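Long-range contacts in putative sugar ABC transport system, substrate-binding protein (Bordetella parapertussis, PDB 5IX8), which probably binds a carbohydrate in the periplasm and delivers it to an ABC importer: residues V249-G254 with P292-D297; V48-V53 with Q68-L73; V145-A150 with A176-E181. All coordinates share one frame; numbering follows the deposited sequence.

Contact 1. Residues V249-G254 with P292-D297; sequences VASEPG and PITVVD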
# COMPACT_ATOMS: atom_id res chain seq x y z
N VAL A 249 3.27 13.45 1.36
CA VAL A 249 2.90 12.19 0.74
C VAL A 249 3.66 11.11 1.48
O VAL A 249 4.90 11.11 1.47
CB VAL A 249 3.26 12.13 -0.76
CG1 VAL A 249 2.88 10.75 -1.32
CG2 VAL A 249 2.56 13.27 -1.54
N ALA A 250 2.94 10.18 2.06
CA ALA A 250 3.65 9.08 2.69
C ALA A 250 4.28 8.19 1.61
O ALA A 250 3.64 7.88 0.61
CB ALA A 250 2.69 8.29 3.58
N SER A 251 5.56 7.83 1.79
CA SER A 251 6.21 6.90 0.86
C SER A 251 5.68 5.49 1.10
O SER A 251 5.62 5.05 2.24
CB SER A 251 7.74 6.94 1.06
OG SER A 251 8.43 5.87 0.40
N GLU A 252 5.26 4.80 0.04
CA GLU A 252 4.92 3.38 0.14
C GLU A 252 5.88 2.60 -0.76
O GLU A 252 5.70 2.58 -1.99
CB GLU A 252 3.47 3.14 -0.25
CG GLU A 252 2.53 3.76 0.78
CD GLU A 252 1.08 3.37 0.58
OE1 GLU A 252 0.74 2.17 0.68
OE2 GLU A 252 0.26 4.27 0.29
N PRO A 253 6.92 2.04 -0.21
CA PRO A 253 8.01 1.47 -1.03
C PRO A 253 7.70 0.06 -1.52
O PRO A 253 8.22 -0.94 -1.03
CB PRO A 253 9.20 1.50 -0.06
CG PRO A 253 8.58 1.31 1.25
CD PRO A 253 7.27 2.07 1.22
N GLY A 254 6.83 -0.02 -2.54
CA GLY A 254 6.39 -1.32 -3.03
C GLY A 254 7.55 -2.15 -3.55
O GLY A 254 7.55 -3.38 -3.43
N PRO A 292 9.88 0.45 7.33
CA PRO A 292 9.74 1.73 8.04
C PRO A 292 9.15 2.81 7.14
O PRO A 292 9.33 2.82 5.92
CB PRO A 292 11.17 2.06 8.47
CG PRO A 292 11.81 0.72 8.65
CD PRO A 292 11.18 -0.20 7.61
N ILE A 293 8.41 3.72 7.77
CA ILE A 293 7.65 4.74 7.06
C ILE A 293 8.46 6.02 6.99
O ILE A 293 9.04 6.45 7.99
CB ILE A 293 6.31 4.99 7.76
CG1 ILE A 293 5.45 3.73 7.64
CG2 ILE A 293 5.60 6.20 7.14
CD1 ILE A 293 4.42 3.65 8.71
N THR A 294 8.49 6.63 5.81
CA THR A 294 9.03 7.96 5.59
C THR A 294 7.97 8.80 4.88
O THR A 294 7.10 8.28 4.18
CB THR A 294 10.34 7.94 4.76
OG1 THR A 294 10.08 7.34 3.50
CG2 THR A 294 11.37 7.11 5.43
N VAL A 295 8.00 10.10 5.12
CA VAL A 295 7.09 11.04 4.48
C VAL A 295 7.89 11.90 3.52
O VAL A 295 9.01 12.32 3.84
CB VAL A 295 6.37 11.90 5.53
CG1 VAL A 295 5.44 12.85 4.87
CG2 VAL A 295 5.57 11.02 6.44
N VAL A 296 7.31 12.18 2.35
CA VAL A 296 7.92 13.07 1.37
C VAL A 296 7.23 14.41 1.46
O VAL A 296 5.98 14.47 1.49
CB VAL A 296 7.83 12.49 -0.05
CG1 VAL A 296 8.56 13.39 -1.06
CG2 VAL A 296 8.39 11.04 -0.08
N ASP A 297 8.01 15.48 1.55
CA ASP A 297 7.46 16.84 1.63
C ASP A 297 8.46 17.79 0.98
O ASP A 297 9.44 17.35 0.39
CB ASP A 297 7.15 17.21 3.09
CG ASP A 297 8.37 17.13 3.98
OD1 ASP A 297 9.51 17.35 3.51
OD2 ASP A 297 8.21 16.83 5.18
O HOH W 1 7.47 4.51 3.75
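Val-296 N donates to Val-249 O at 2.8 Å, almost straight at 170°. The return bond, from Val-249 N to Val-296 O at 2.9 Å, makes this an antiparallel hydrogen-bonded pair. Ala-250 and Val-295 follow as a non-hydrogen-bonded pair, their CA atoms 4.3 Å apart, and Ser-251 N reaches Thr-294 O at 2.9 Å, so the pairing continues as the strands give way to loop. Each pair sends its side chains to its own face of the sheet. Val-249 and Val-296 pack on Ile-241 of helix 235-242, whereas Val-295 lies against Val-128 of helix 122-135. CG1 of Val-295, trans to its own amide nitrogen (chi1 -180°), comes alongside the edge of the other strand, 3.9 Å from Val-249 O.

This pairing illustrates how a two-lobed periplasmic binding protein is hinged. Strand 246-250 belongs to the mixed sheet of one lobe and leads through 251-253 into helix 254-270; strand 288-290, in the parallel sheet of the other lobe, leads back through 292-294. The two crossings run side by side in opposite directions.

At the hinge the contact turns polar. Ser-251 CB rests 3.4 Å from Thr-294 OG1, yet the two hydroxyls look elsewhere: Ser-251 OG bonds Asp-310, and Thr-294 OG1 bonds His-304. A water accepts from Thr-294 N at 3.1 Å and also lies next to Ser-251 O, at a separation too short to be trusted in detail. Beyond it Pro-253 centres an inverse gamma turn and occupies the N-cap position of the following helix, while Glu-252 points away from the opposing segment, and its carboxylate makes a salt bridge with Arg-158 and a hydrogen bond with Ser-231.

Contact 2. Residues V48-V53 with Q68-L73; sequences VVQVAV and QSFKTL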
# COMPACT_ATOMS: atom_id res chain seq x y z
N VAL A 48 9.01 -16.74 -11.22
CA VAL A 48 7.69 -16.15 -11.09
C VAL A 48 6.85 -16.71 -12.22
O VAL A 48 7.07 -16.38 -13.40
CB VAL A 48 7.75 -14.62 -11.13
CG1 VAL A 48 6.33 -14.00 -10.97
CG2 VAL A 48 8.75 -14.13 -10.06
N VAL A 49 5.91 -17.58 -11.88
CA VAL A 49 5.16 -18.28 -12.92
C VAL A 49 4.08 -17.39 -13.52
O VAL A 49 3.79 -17.47 -14.73
CB VAL A 49 4.56 -19.56 -12.34
CG1 VAL A 49 3.66 -20.24 -13.36
CG2 VAL A 49 5.67 -20.45 -11.88
N GLN A 50 3.48 -16.53 -12.71
CA GLN A 50 2.38 -15.73 -13.20
C GLN A 50 2.22 -14.54 -12.27
O GLN A 50 2.38 -14.69 -11.05
CB GLN A 50 1.10 -16.56 -13.24
CG GLN A 50 -0.02 -15.87 -13.90
CD GLN A 50 -1.23 -16.76 -13.99
OE1 GLN A 50 -2.10 -16.72 -13.12
NE2 GLN A 50 -1.30 -17.58 -15.03
N VAL A 51 1.91 -13.39 -12.85
CA VAL A 51 1.39 -12.24 -12.11
C VAL A 51 -0.01 -11.98 -12.63
O VAL A 51 -0.21 -11.81 -13.84
CB VAL A 51 2.26 -11.00 -12.27
CG1 VAL A 51 1.66 -9.86 -11.47
CG2 VAL A 51 3.69 -11.28 -11.82
N ALA A 52 -0.99 -12.01 -11.73
CA ALA A 52 -2.38 -11.83 -12.10
C ALA A 52 -2.95 -10.66 -11.32
O ALA A 52 -2.40 -10.25 -10.29
CB ALA A 52 -3.17 -13.10 -11.81
N VAL A 53 -4.07 -10.11 -11.82
CA VAL A 53 -4.74 -9.00 -11.13
C VAL A 53 -6.20 -9.33 -10.91
O VAL A 53 -6.87 -9.93 -11.76
CB VAL A 53 -4.62 -7.64 -11.86
CG1 VAL A 53 -3.15 -7.23 -12.00
CG2 VAL A 53 -5.35 -7.64 -13.22
N GLN A 68 -6.54 -20.62 -7.05
CA GLN A 68 -6.77 -22.01 -7.41
C GLN A 68 -5.92 -22.45 -8.59
O GLN A 68 -5.37 -23.56 -8.59
CB GLN A 68 -8.25 -22.22 -7.69
CG GLN A 68 -9.04 -22.22 -6.40
CD GLN A 68 -8.74 -23.45 -5.57
OE1 GLN A 68 -8.56 -24.56 -6.13
NE2 GLN A 68 -8.65 -23.28 -4.25
N SER A 69 -5.76 -21.58 -9.59
CA SER A 69 -4.94 -21.97 -10.74
C SER A 69 -3.46 -22.12 -10.36
O SER A 69 -2.73 -22.88 -11.01
CB SER A 69 -5.09 -20.97 -11.87
OG SER A 69 -4.43 -19.77 -11.54
N PHE A 70 -3.01 -21.40 -9.33
CA PHE A 70 -1.64 -21.59 -8.87
C PHE A 70 -1.42 -23.02 -8.37
O PHE A 70 -0.30 -23.55 -8.47
CB PHE A 70 -1.29 -20.61 -7.75
CG PHE A 70 -1.30 -19.14 -8.17
CD1 PHE A 70 -1.36 -18.75 -9.51
CD2 PHE A 70 -1.24 -18.15 -7.19
CE1 PHE A 70 -1.36 -17.40 -9.85
CE2 PHE A 70 -1.22 -16.81 -7.53
CZ PHE A 70 -1.30 -16.43 -8.86
N LYS A 71 -2.46 -23.65 -7.84
CA LYS A 71 -2.37 -25.04 -7.39
C LYS A 71 -1.97 -25.95 -8.54
O LYS A 71 -1.10 -26.82 -8.40
CB LYS A 71 -3.71 -25.49 -6.80
CG LYS A 71 -3.64 -26.03 -5.40
CD LYS A 71 -4.88 -26.89 -5.06
CE LYS A 71 -6.13 -26.08 -4.83
NZ LYS A 71 -7.27 -26.93 -4.32
N THR A 72 -2.63 -25.78 -9.69
CA THR A 72 -2.34 -26.58 -10.85
C THR A 72 -0.98 -26.26 -11.44
O THR A 72 -0.37 -27.13 -12.07
CB THR A 72 -3.44 -26.36 -11.88
OG1 THR A 72 -4.70 -26.29 -11.20
CG2 THR A 72 -3.44 -27.48 -12.89
N LEU A 73 -0.50 -25.03 -11.27
CA LEU A 73 0.80 -24.67 -11.84
C LEU A 73 1.95 -25.10 -10.95
O LEU A 73 3.11 -24.91 -11.33
CB LEU A 73 0.88 -23.16 -12.07
CG LEU A 73 -0.10 -22.64 -13.11
CD1 LEU A 73 -0.20 -21.13 -13.03
CD2 LEU A 73 0.29 -23.09 -14.52
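The Phe-70 ring meets the Gln-50 amide at its edge: Gln-50 OE1 lies in the ring plane, 3.4 Å from Phe-70 CE1, and neither face of the ring is used by strand 48-53. Amide and ring are steeply inclined, their planes 62° apart, so this is an oxygen facing a ring edge and not a stack. The partly positive C-H rim of the aromatic ring probably makes this approach mildly favourable. Gln-50 gets there by an extended chain, with CG trans to the backbone N (chi1 -172°), and only at the last torsion does the amide twist out of line.

The other end of that amide faces Leu-73, whose CD1 is 4.2 Å from Gln-50 NE2. The same methyl meets Val-49 CG1 at 4.0 Å, the apolar part of the contact. Both Val-49 and Gln-50 can serve one helix because the backbone of Val-49 takes helix-like angles within the strand, which brings two successive side chains to the same side.

In topological terms this is the first half of a beta-alpha-beta crossover in a Rossmann-like lobe. Strand 47-53, at the margin of the parallel sheet, is followed by helix 60-73, and the chain then passes over strand 17-22 to enter the sheet as strand 77-80. The two segments run nearly antiparallel, at 166°, with axes 9.9 Å apart.

Ser-69 OG approaches Gln-50 OE1 no closer than 4.2 Å and instead bonds Gln-66 O, one turn back in the helix. Phe-70 also packs on Val-75, in the loop that leads to the next strand.

Contact 3. Residues V145-A150 with A176-E181; sequences VVPGAA and AAFRGE. With EDO (1,2-ethanediol), chain E; EDO (1,2-ethanediol), chain F.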
# COMPACT_ATOMS: atom_id res chain seq x y z
N VAL A 145 -12.05 14.91 5.21
CA VAL A 145 -11.57 13.53 5.22
C VAL A 145 -12.26 12.76 4.11
O VAL A 145 -13.49 12.66 4.09
CB VAL A 145 -11.80 12.86 6.58
CG1 VAL A 145 -11.37 11.38 6.51
CG2 VAL A 145 -11.04 13.61 7.73
N VAL A 146 -11.47 12.24 3.16
CA VAL A 146 -11.94 11.37 2.08
C VAL A 146 -11.25 10.05 2.38
O VAL A 146 -10.08 9.89 2.02
CB VAL A 146 -11.57 11.92 0.69
CG1 VAL A 146 -11.95 10.94 -0.45
CG2 VAL A 146 -12.24 13.25 0.42
N PRO A 147 -11.89 9.11 3.08
CA PRO A 147 -11.16 8.03 3.76
C PRO A 147 -10.88 6.82 2.90
O PRO A 147 -10.14 5.94 3.35
CB PRO A 147 -12.13 7.62 4.88
CG PRO A 147 -13.46 7.83 4.28
CD PRO A 147 -13.29 9.19 3.56
N GLY A 148 -11.46 6.73 1.73
CA GLY A 148 -11.31 5.55 0.92
C GLY A 148 -12.51 4.64 1.02
O GLY A 148 -13.61 5.04 1.45
N ALA A 149 -12.31 3.41 0.56
CA ALA A 149 -13.38 2.42 0.48
C ALA A 149 -13.56 1.72 1.82
O ALA A 149 -12.63 1.65 2.64
CB ALA A 149 -13.06 1.40 -0.59
N ALA A 150 -14.76 1.17 2.03
CA ALA A 150 -15.02 0.26 3.14
C ALA A 150 -14.62 -1.17 2.77
O ALA A 150 -14.40 -1.50 1.61
CB ALA A 150 -16.49 0.30 3.52
N ALA A 176 -16.14 10.81 8.27
CA ALA A 176 -15.57 10.07 7.15
C ALA A 176 -16.61 9.11 6.59
O ALA A 176 -17.14 8.26 7.31
CB ALA A 176 -14.33 9.30 7.59
N ALA A 177 -16.88 9.22 5.30
CA ALA A 177 -17.84 8.34 4.63
C ALA A 177 -17.02 7.35 3.79
O ALA A 177 -16.39 7.73 2.80
CB ALA A 177 -18.83 9.14 3.77
N PHE A 178 -17.06 6.07 4.16
CA PHE A 178 -16.26 5.05 3.50
C PHE A 178 -17.08 4.50 2.33
O PHE A 178 -18.12 3.86 2.54
CB PHE A 178 -15.89 3.93 4.46
CG PHE A 178 -14.85 4.30 5.49
CD1 PHE A 178 -15.19 5.07 6.61
CD2 PHE A 178 -13.52 3.90 5.33
CE1 PHE A 178 -14.20 5.43 7.55
CE2 PHE A 178 -12.56 4.21 6.27
CZ PHE A 178 -12.88 4.99 7.39
N ARG A 179 -16.65 4.79 1.10
CA ARG A 179 -17.45 4.46 -0.07
C ARG A 179 -16.56 4.58 -1.30
O ARG A 179 -15.49 5.20 -1.25
CB ARG A 179 -18.64 5.42 -0.22
CG ARG A 179 -18.10 6.85 -0.37
CD ARG A 179 -19.14 7.89 -0.30
NE ARG A 179 -19.89 7.87 -1.55
CZ ARG A 179 -20.40 8.94 -2.13
NH1 ARG A 179 -21.11 8.77 -3.22
NH2 ARG A 179 -20.23 10.15 -1.61
N GLY A 180 -17.03 4.00 -2.39
CA GLY A 180 -16.31 4.03 -3.65
C GLY A 180 -15.25 2.96 -3.73
O GLY A 180 -15.21 2.01 -2.95
N GLU A 181 -14.37 3.11 -4.73
CA GLU A 181 -13.30 2.15 -4.98
C GLU A 181 -11.94 2.84 -5.05
O GLU A 181 -10.96 2.23 -5.50
CB GLU A 181 -13.54 1.35 -6.26
CG GLU A 181 -13.56 2.21 -7.47
CD GLU A 181 -13.75 1.41 -8.73
OE1 GLU A 181 -13.46 0.19 -8.70
OE2 GLU A 181 -14.18 2.01 -9.75
C1 EDO E . -9.63 -0.37 -8.63
O1 EDO E . -10.86 -0.61 -7.92
C2 EDO E . -9.34 1.13 -8.66
O2 EDO E . -8.98 1.56 -7.34
C1 EDO F . -20.20 2.74 -2.64
O1 EDO F . -19.05 1.96 -2.36
C2 EDO F . -21.37 2.11 -1.91
O2 EDO F . -21.25 2.41 -0.51
O HOH W 2 -15.98 11.59 3.83
O HOH W 3 -16.57 1.11 -0.38
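Segments 145-150 and 176-181 are largely irregular, their end-to-end directions 53° apart, and they come together through scattered backbone links. The direct one runs from Arg-179 N to Gly-148 O, 3.1 Å long and bent to 143°. The same carbonyl oxygen receives a CA-H...O contact from Phe-178 CA at 3.4 Å, so two neighbouring residues converge on it. Gly-148 has a positive phi, at backbone angles where a CB would jam against the preceding carbonyl. Elsewhere water fills in: one molecule accepts a hydrogen bond from Ala-177 N and donates one to Val-145 O, and a second joins Ala-150 N to Gly-180 O.

Among the side chains, Pro-147 is central. Its CB sits over one face of the Phe-178 ring, 3.8 Å from the centroid, in a CH-pi contact displaced toward the rim. Ala-149 O occupies the edge of that ring, in its plane and 3.6 Å from Phe-178 CD2. With CG on the amide side, opposite its own carbonyl carbon (chi1 -73°), the phenyl group folds back over the proline, while Phe-178 CB touches Ala-150 CB at 3.8 Å. Toward the start of both segments, Ala-176 CB fits against both Pro-147 CG, at 3.7 Å, and Val-145 CG1, and Tyr-159 of helix 154-168 covers this end.

Ethanediol molecules, probably from the crystallisation liquor, dress the outer end. Gly-180 N bonds one; of the other, O2 donates to Glu-181 O, and O1 donates to Glu-181 OE1 at 2.8 Å. Glu-181 also touches Ala-56. Such loops, following the carboxyl ends of parallel strands 142-145 and 172-173, are characteristic of the cleft-facing rim of a periplasmic binding protein lobe, consistent with a place beside the sugar site.

In the fold
The three contacts sample the two lobes and the hinge of a single binding-protein chain. Contact 2 belongs to the lobe built on the parallel sheet, contact 3 to the lobe built on the mixed sheet, and contact 1 lies where the chain crosses between them. Contacts 1 and 3 share the mixed sheet, from opposite ends of its strand order; their centres are 21 Å apart and their nearest atoms about 11 Å. Contact 2 is remote, its centre 30 Å from contact 1 and 31 Å from contact 3. A sulfate ion, probably from the crystallisation liquor, lies about 4 Å from the side chain of Ala-150 and may mark a pocket beside contact 3.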